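Local coordinates for protein diaminopimelate decarboxylase (Phaeodactylum tricornutum, PDB 7JPJ) that probably decarboxylates diaminopimelate in lysine biosynthesis with pyridoxal 5'-phosphate as cofactor, and forms an obligate dimer, at residues G139-V144 and G194-R199; E198-H203 and P228-M233. All coordinates share one frame; numbering follows the deposited sequence.

Contact 1 (G139-V144 and G194-R199)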
loop_
_atom_site.group_PDB
_atom_site.type_symbol
_atom_site.label_atom_id
_atom_site.label_comp_id
_atom_site.label_asym_id
_atom_site.label_seq_id
_atom_site.Cartn_x
_atom_site.Cartn_y
_atom_site.Cartn_z
ATOM N N GLY A 139 -40.711 -11.740 -5.677
ATOM C CA GLY A 139 -39.768 -10.770 -6.192
ATOM C C GLY A 139 -38.768 -10.522 -5.088
ATOM O O GLY A 139 -39.129 -10.062 -4.003
ATOM N N ALA A 140 -37.510 -10.853 -5.362
ATOM C CA ALA A 140 -36.496 -10.853 -4.322
ATOM C C ALA A 140 -36.339 -9.467 -3.711
ATOM O O ALA A 140 -36.438 -8.447 -4.400
ATOM C CB ALA A 140 -35.164 -11.337 -4.891
ATOM N N LYS A 141 -36.122 -9.436 -2.401
ATOM C CA LYS A 141 -35.782 -8.197 -1.725
ATOM C C LYS A 141 -34.316 -7.870 -1.967
ATOM O O LYS A 141 -33.478 -8.763 -2.115
ATOM C CB LYS A 141 -36.067 -8.295 -0.224
ATOM C CG LYS A 141 -37.554 -8.355 0.117
ATOM C CD LYS A 141 -37.846 -9.240 1.324
ATOM C CE LYS A 141 -36.964 -10.484 1.356
ATOM N NZ LYS A 141 -37.157 -11.267 2.617
ATOM N N VAL A 142 -34.013 -6.574 -2.018
ATOM C CA VAL A 142 -32.665 -6.114 -2.320
ATOM C C VAL A 142 -32.511 -4.716 -1.749
ATOM O O VAL A 142 -33.492 -3.989 -1.576
ATOM C CB VAL A 142 -32.391 -6.153 -3.847
ATOM C CG1 VAL A 142 -33.122 -5.019 -4.556
ATOM C CG2 VAL A 142 -30.897 -6.107 -4.134
ATOM N N GLY A 143 -31.270 -4.350 -1.428
ATOM C CA GLY A 143 -30.946 -3.005 -1.016
ATOM C C GLY A 143 -30.443 -2.179 -2.186
ATOM O O GLY A 143 -29.990 -2.712 -3.197
ATOM N N VAL A 144 -30.537 -0.860 -2.040
ATOM C CA VAL A 144 -30.138 0.088 -3.076
ATOM C C VAL A 144 -29.290 1.176 -2.431
ATOM O O VAL A 144 -29.777 1.910 -1.564
ATOM C CB VAL A 144 -31.353 0.712 -3.786
ATOM C CG1 VAL A 144 -30.899 1.623 -4.912
ATOM C CG2 VAL A 144 -32.275 -0.372 -4.322
ATOM N N GLY A 194 -39.849 -7.219 -11.142
ATOM C CA GLY A 194 -40.693 -7.488 -9.991
ATOM C C GLY A 194 -39.964 -7.456 -8.668
ATOM O O GLY A 194 -40.369 -8.145 -7.727
ATOM N N LEU A 195 -38.895 -6.669 -8.570
ATOM C CA LEU A 195 -38.114 -6.593 -7.348
ATOM C C LEU A 195 -38.908 -5.915 -6.234
ATOM O O LEU A 195 -39.958 -5.306 -6.453
ATOM C CB LEU A 195 -36.813 -5.829 -7.591
ATOM C CG LEU A 195 -35.840 -6.424 -8.603
ATOM C CD1 LEU A 195 -34.618 -5.539 -8.725
ATOM C CD2 LEU A 195 -35.449 -7.831 -8.192
ATOM N N GLU A 196 -38.383 -6.027 -5.018
ATOM C CA GLU A 196 -38.930 -5.343 -3.851
ATOM C C GLU A 196 -37.784 -4.643 -3.134
ATOM O O GLU A 196 -36.889 -5.304 -2.598
ATOM C CB GLU A 196 -39.645 -6.317 -2.916
ATOM C CG GLU A 196 -40.203 -5.657 -1.661
ATOM C CD GLU A 196 -41.367 -6.422 -1.062
ATOM O OE1 GLU A 196 -41.298 -6.760 0.138
ATOM O OE2 GLU A 196 -42.349 -6.687 -1.792
ATOM N N VAL A 197 -37.809 -3.314 -3.127
ATOM C CA VAL A 197 -36.770 -2.525 -2.475
ATOM C C VAL A 197 -37.107 -2.427 -0.991
ATOM O O VAL A 197 -38.088 -1.784 -0.607
ATOM C CB VAL A 197 -36.641 -1.137 -3.109
ATOM C CG1 VAL A 197 -35.425 -0.416 -2.556
ATOM C CG2 VAL A 197 -36.554 -1.259 -4.615
ATOM N N GLU A 198 -36.292 -3.064 -0.150
ATOM C CA GLU A 198 -36.535 -3.095 1.284
ATOM C C GLU A 198 -35.604 -2.193 2.077
ATOM O O GLU A 198 -35.878 -1.941 3.256
ATOM C CB GLU A 198 -36.407 -4.530 1.820
ATOM C CG GLU A 198 -34.974 -5.045 1.885
ATOM C CD GLU A 198 -34.852 -6.375 2.617
ATOM O OE1 GLU A 198 -35.876 -6.878 3.125
ATOM O OE2 GLU A 198 -33.728 -6.919 2.682
ATOM N N ARG A 199 -34.528 -1.692 1.474
ATOM C CA ARG A 199 -33.496 -0.998 2.229
ATOM C C ARG A 199 -32.759 -0.020 1.324
ATOM O O ARG A 199 -32.422 -0.349 0.184
ATOM C CB ARG A 199 -32.518 -2.004 2.849
ATOM C CG ARG A 199 -31.248 -1.410 3.422
ATOM C CD ARG A 199 -30.341 -2.502 3.979
ATOM N NE ARG A 199 -29.907 -3.441 2.946
ATOM C CZ ARG A 199 -30.434 -4.648 2.756
ATOM N NH1 ARG A 199 -31.423 -5.070 3.534
ATOM N NH2 ARG A 199 -29.976 -5.431 1.788
#

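Contact 2 (E198-H203 and P228-M233)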
loop_
_atom_site.group_PDB
_atom_site.type_symbol
_atom_site.label_atom_id
_atom_site.label_comp_id
_atom_site.label_asym_id
_atom_site.label_seq_id
_atom_site.Cartn_x
_atom_site.Cartn_y
_atom_site.Cartn_z
ATOM N N GLU A 198 -36.292 -3.064 -0.150
ATOM C CA GLU A 198 -36.535 -3.095 1.284
ATOM C C GLU A 198 -35.604 -2.193 2.077
ATOM O O GLU A 198 -35.878 -1.941 3.256
ATOM C CB GLU A 198 -36.407 -4.530 1.820
ATOM C CG GLU A 198 -34.974 -5.045 1.885
ATOM C CD GLU A 198 -34.852 -6.375 2.617
ATOM O OE1 GLU A 198 -35.876 -6.878 3.125
ATOM O OE2 GLU A 198 -33.728 -6.919 2.682
ATOM N N ARG A 199 -34.528 -1.692 1.474
ATOM C CA ARG A 199 -33.496 -0.998 2.229
ATOM C C ARG A 199 -32.759 -0.020 1.324
ATOM O O ARG A 199 -32.422 -0.349 0.184
ATOM C CB ARG A 199 -32.518 -2.004 2.849
ATOM C CG ARG A 199 -31.248 -1.410 3.422
ATOM C CD ARG A 199 -30.341 -2.502 3.979
ATOM N NE ARG A 199 -29.907 -3.441 2.946
ATOM C CZ ARG A 199 -30.434 -4.648 2.756
ATOM N NH1 ARG A 199 -31.423 -5.070 3.534
ATOM N NH2 ARG A 199 -29.976 -5.431 1.788
ATOM N N ILE A 200 -32.521 1.183 1.843
ATOM C CA ILE A 200 -31.737 2.211 1.172
ATOM C C ILE A 200 -30.413 2.352 1.910
ATOM O O ILE A 200 -30.368 2.257 3.142
ATOM C CB ILE A 200 -32.491 3.557 1.121
ATOM C CG1 ILE A 200 -33.800 3.408 0.342
ATOM C CG2 ILE A 200 -31.635 4.642 0.484
ATOM C CD1 ILE A 200 -33.605 3.138 -1.139
ATOM N N HIS A 201 -29.336 2.561 1.156
ATOM C CA HIS A 201 -27.989 2.661 1.703
ATOM C C HIS A 201 -27.361 3.976 1.265
ATOM O O HIS A 201 -27.378 4.313 0.078
ATOM C CB HIS A 201 -27.124 1.482 1.243
ATOM C CG HIS A 201 -25.813 1.373 1.960
ATOM N ND1 HIS A 201 -25.484 2.165 3.038
ATOM C CD2 HIS A 201 -24.749 0.561 1.752
ATOM C CE1 HIS A 201 -24.273 1.848 3.462
ATOM N NE2 HIS A 201 -23.807 0.876 2.699
ATOM N N THR A 202 -26.811 4.710 2.224
ATOM C CA THR A 202 -26.112 5.955 1.954
ATOM C C THR A 202 -24.805 5.957 2.736
ATOM O O THR A 202 -24.627 5.193 3.688
ATOM C CB THR A 202 -26.968 7.173 2.335
ATOM O OG1 THR A 202 -26.408 8.358 1.762
ATOM C CG2 THR A 202 -27.004 7.335 3.840
ATOM N N HIS A 203 -23.880 6.820 2.321
ATOM C CA HIS A 203 -22.581 6.908 2.977
ATOM C C HIS A 203 -21.903 8.228 2.633
ATOM O O HIS A 203 -20.976 8.261 1.818
ATOM C CB HIS A 203 -21.693 5.728 2.571
ATOM C CG HIS A 203 -20.383 5.670 3.298
ATOM N ND1 HIS A 203 -20.286 5.348 4.634
ATOM C CD2 HIS A 203 -19.116 5.888 2.871
ATOM C CE1 HIS A 203 -19.017 5.373 5.000
ATOM N NE2 HIS A 203 -18.287 5.699 3.949
ATOM N N PRO A 228 -41.997 2.670 -1.325
ATOM C CA PRO A 228 -42.727 2.512 -0.055
ATOM C C PRO A 228 -42.444 1.203 0.661
ATOM O O PRO A 228 -42.769 1.089 1.849
ATOM C CB PRO A 228 -44.200 2.604 -0.479
ATOM C CG PRO A 228 -44.181 3.239 -1.846
ATOM C CD PRO A 228 -42.907 2.784 -2.477
ATOM N N THR A 229 -41.845 0.222 -0.014
ATOM C CA THR A 229 -41.535 -1.059 0.608
ATOM C C THR A 229 -40.284 -1.020 1.479
ATOM O O THR A 229 -39.990 -2.017 2.147
ATOM C CB THR A 229 -41.370 -2.135 -0.467
ATOM O OG1 THR A 229 -40.514 -1.642 -1.508
ATOM C CG2 THR A 229 -42.723 -2.510 -1.058
ATOM N N VAL A 230 -39.546 0.093 1.489
ATOM C CA VAL A 230 -38.318 0.178 2.274
ATOM C C VAL A 230 -38.657 0.201 3.758
ATOM O O VAL A 230 -39.540 0.948 4.202
ATOM C CB VAL A 230 -37.503 1.416 1.870
ATOM C CG1 VAL A 230 -36.325 1.613 2.817
ATOM C CG2 VAL A 230 -37.018 1.293 0.437
ATOM N N LYS A 231 -37.951 -0.619 4.535
ATOM C CA LYS A 231 -38.122 -0.662 5.977
ATOM C C LYS A 231 -36.842 -0.381 6.748
ATOM O O LYS A 231 -36.894 -0.293 7.980
ATOM C CB LYS A 231 -38.677 -2.029 6.408
ATOM C CG LYS A 231 -40.042 -2.342 5.815
ATOM C CD LYS A 231 -40.419 -3.798 6.017
ATOM C CE LYS A 231 -41.847 -4.065 5.569
ATOM N NZ LYS A 231 -42.641 -4.726 6.642
ATOM N N THR A 232 -35.704 -0.228 6.067
ATOM C CA THR A 232 -34.416 -0.032 6.716
ATOM C C THR A 232 -33.644 1.066 6.000
ATOM O O THR A 232 -33.650 1.139 4.769
ATOM C CB THR A 232 -33.592 -1.328 6.724
ATOM O OG1 THR A 232 -34.283 -2.330 7.476
ATOM C CG2 THR A 232 -32.233 -1.100 7.352
ATOM N N MET A 233 -32.980 1.916 6.782
ATOM C CA MET A 233 -32.116 2.972 6.268
ATOM C C MET A 233 -30.706 2.758 6.806
ATOM O O MET A 233 -30.492 2.795 8.023
ATOM C CB MET A 233 -32.648 4.351 6.665
ATOM C CG MET A 233 -31.699 5.509 6.385
ATOM S SD MET A 233 -31.871 6.196 4.727
ATOM C CE MET A 233 -30.498 5.418 3.882
#

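Contact 1 (G139-V144 and G194-R199)
Lys141 turns CG anti to its carbonyl carbon (chi1 -69°), while Glu198 holds CG between its backbone N and carbonyl carbon (chi1 73°). These two turns bring the side chains across each other at a slant. Glu198 OE1 lies alongside the aliphatic part of the lysine, 3.6 Å from Lys141 CD. The ammonium leads away, and Lys141 NZ stays 4.6 Å from Glu198 OE1, too far for a salt bridge. The other oxygen, Glu198 OE2, forms one with Arg199 NH1 at 3.1 Å, the nitrogen coming from above the carboxylate plane. Arg199 NE bonds to Asn121 OD1, and Arg199 NH2 comes obliquely to within 3.6 Å of Gly143 N. The two segments belong to adjacent parallel strands of the TIM-type barrel. Glu196 N bonds to Ala140 O at 3.2 Å, and Val142 N returns a bond to Glu196 O. Glu198 N then reaches Val142 O in a fairly straight bond (163°), and Val144 N meets Arg199 O at 3.0 Å. Away from the charges, Val144 CG2 meets Val197 CG1 at 3.6 Å, the side chains near a right angle. Phe131 of helix 125-134 covers Val142 and Leu195. Gly194 is the C-prime residue of the Schellman motif that ends helix 185-192.

Contact 2 (E198-H203 and P228-M233)
The two strands of a beta-alpha-beta unit meet here, with Arg199 and Ile200 pairing in parallel with Thr232 and Met233; helix 210-222 makes the crossover between them. Glu198 O is gripped by two backbone donors. Lys231 N comes to Glu198 O from above the carbonyl plane at 2.8 Å, and Thr232 N lies in that plane, 3.3 Å from the same Glu198 O. Ile200 N then bonds to Thr232 O at 3.1 Å, with an angle of 161° at the hydrogen. On one face of the sheet Arg199 and Thr232 run side by side, and Thr232 CB and CG2 rest against the arginine's methylenes, with Thr232 CB 4.1 Å from Arg199 CG. Replacing this arginine by an alanine would probably leave the carboxylate of Glu198 and the amide of Asn121 without their mate and take the CG and CD methylenes from beside the Thr232 methyl. In the TIM-type barrel strand 275-278 is the next neighbour, and its Glu277 touches both Arg199 and Thr232. On the face of Ile200 and Met233 the side chains meet through apolar atoms. Ile200 CG1 also meets Val230 CG2, from the loop before strand 232-234, at 3.9 Å, the two side chains near a right angle. Met233 starts with CG anti to its backbone N (chi1 170°), then bends twice, which carries Met233 CE back over the neighbouring strand to 3.7 Å from Ile200 CG2. Met233 CE also lies 4.0 Å from Thr202 CG2. His201 ND1 bonds to Asn234 O; the His201 side chain is about 8 Å from that of Lys60, the predicted cofactor lysine, which carries no cofactor here.

From the N terminus, strand 141-147 comes first. The chain then passes through helix 185-192 and returns as strand 196-201, so contact 1 closes a loop of about 50 residues. Strand 196-201 leads on through helix 210-222 to strand 232-234, and contact 2 closes that shorter loop of about 25 residues. The contacts neither nest nor cross. They follow in sequence and overlap at Glu198 and Arg199. Strand 196-201 is thus the middle of three parallel barrel strands, with one contact along each edge. Their centres are 9 Å apart. Probable hydrogen bonds join them, from Thr229 OG1 to Val197 O and from His201 N to Val144 O.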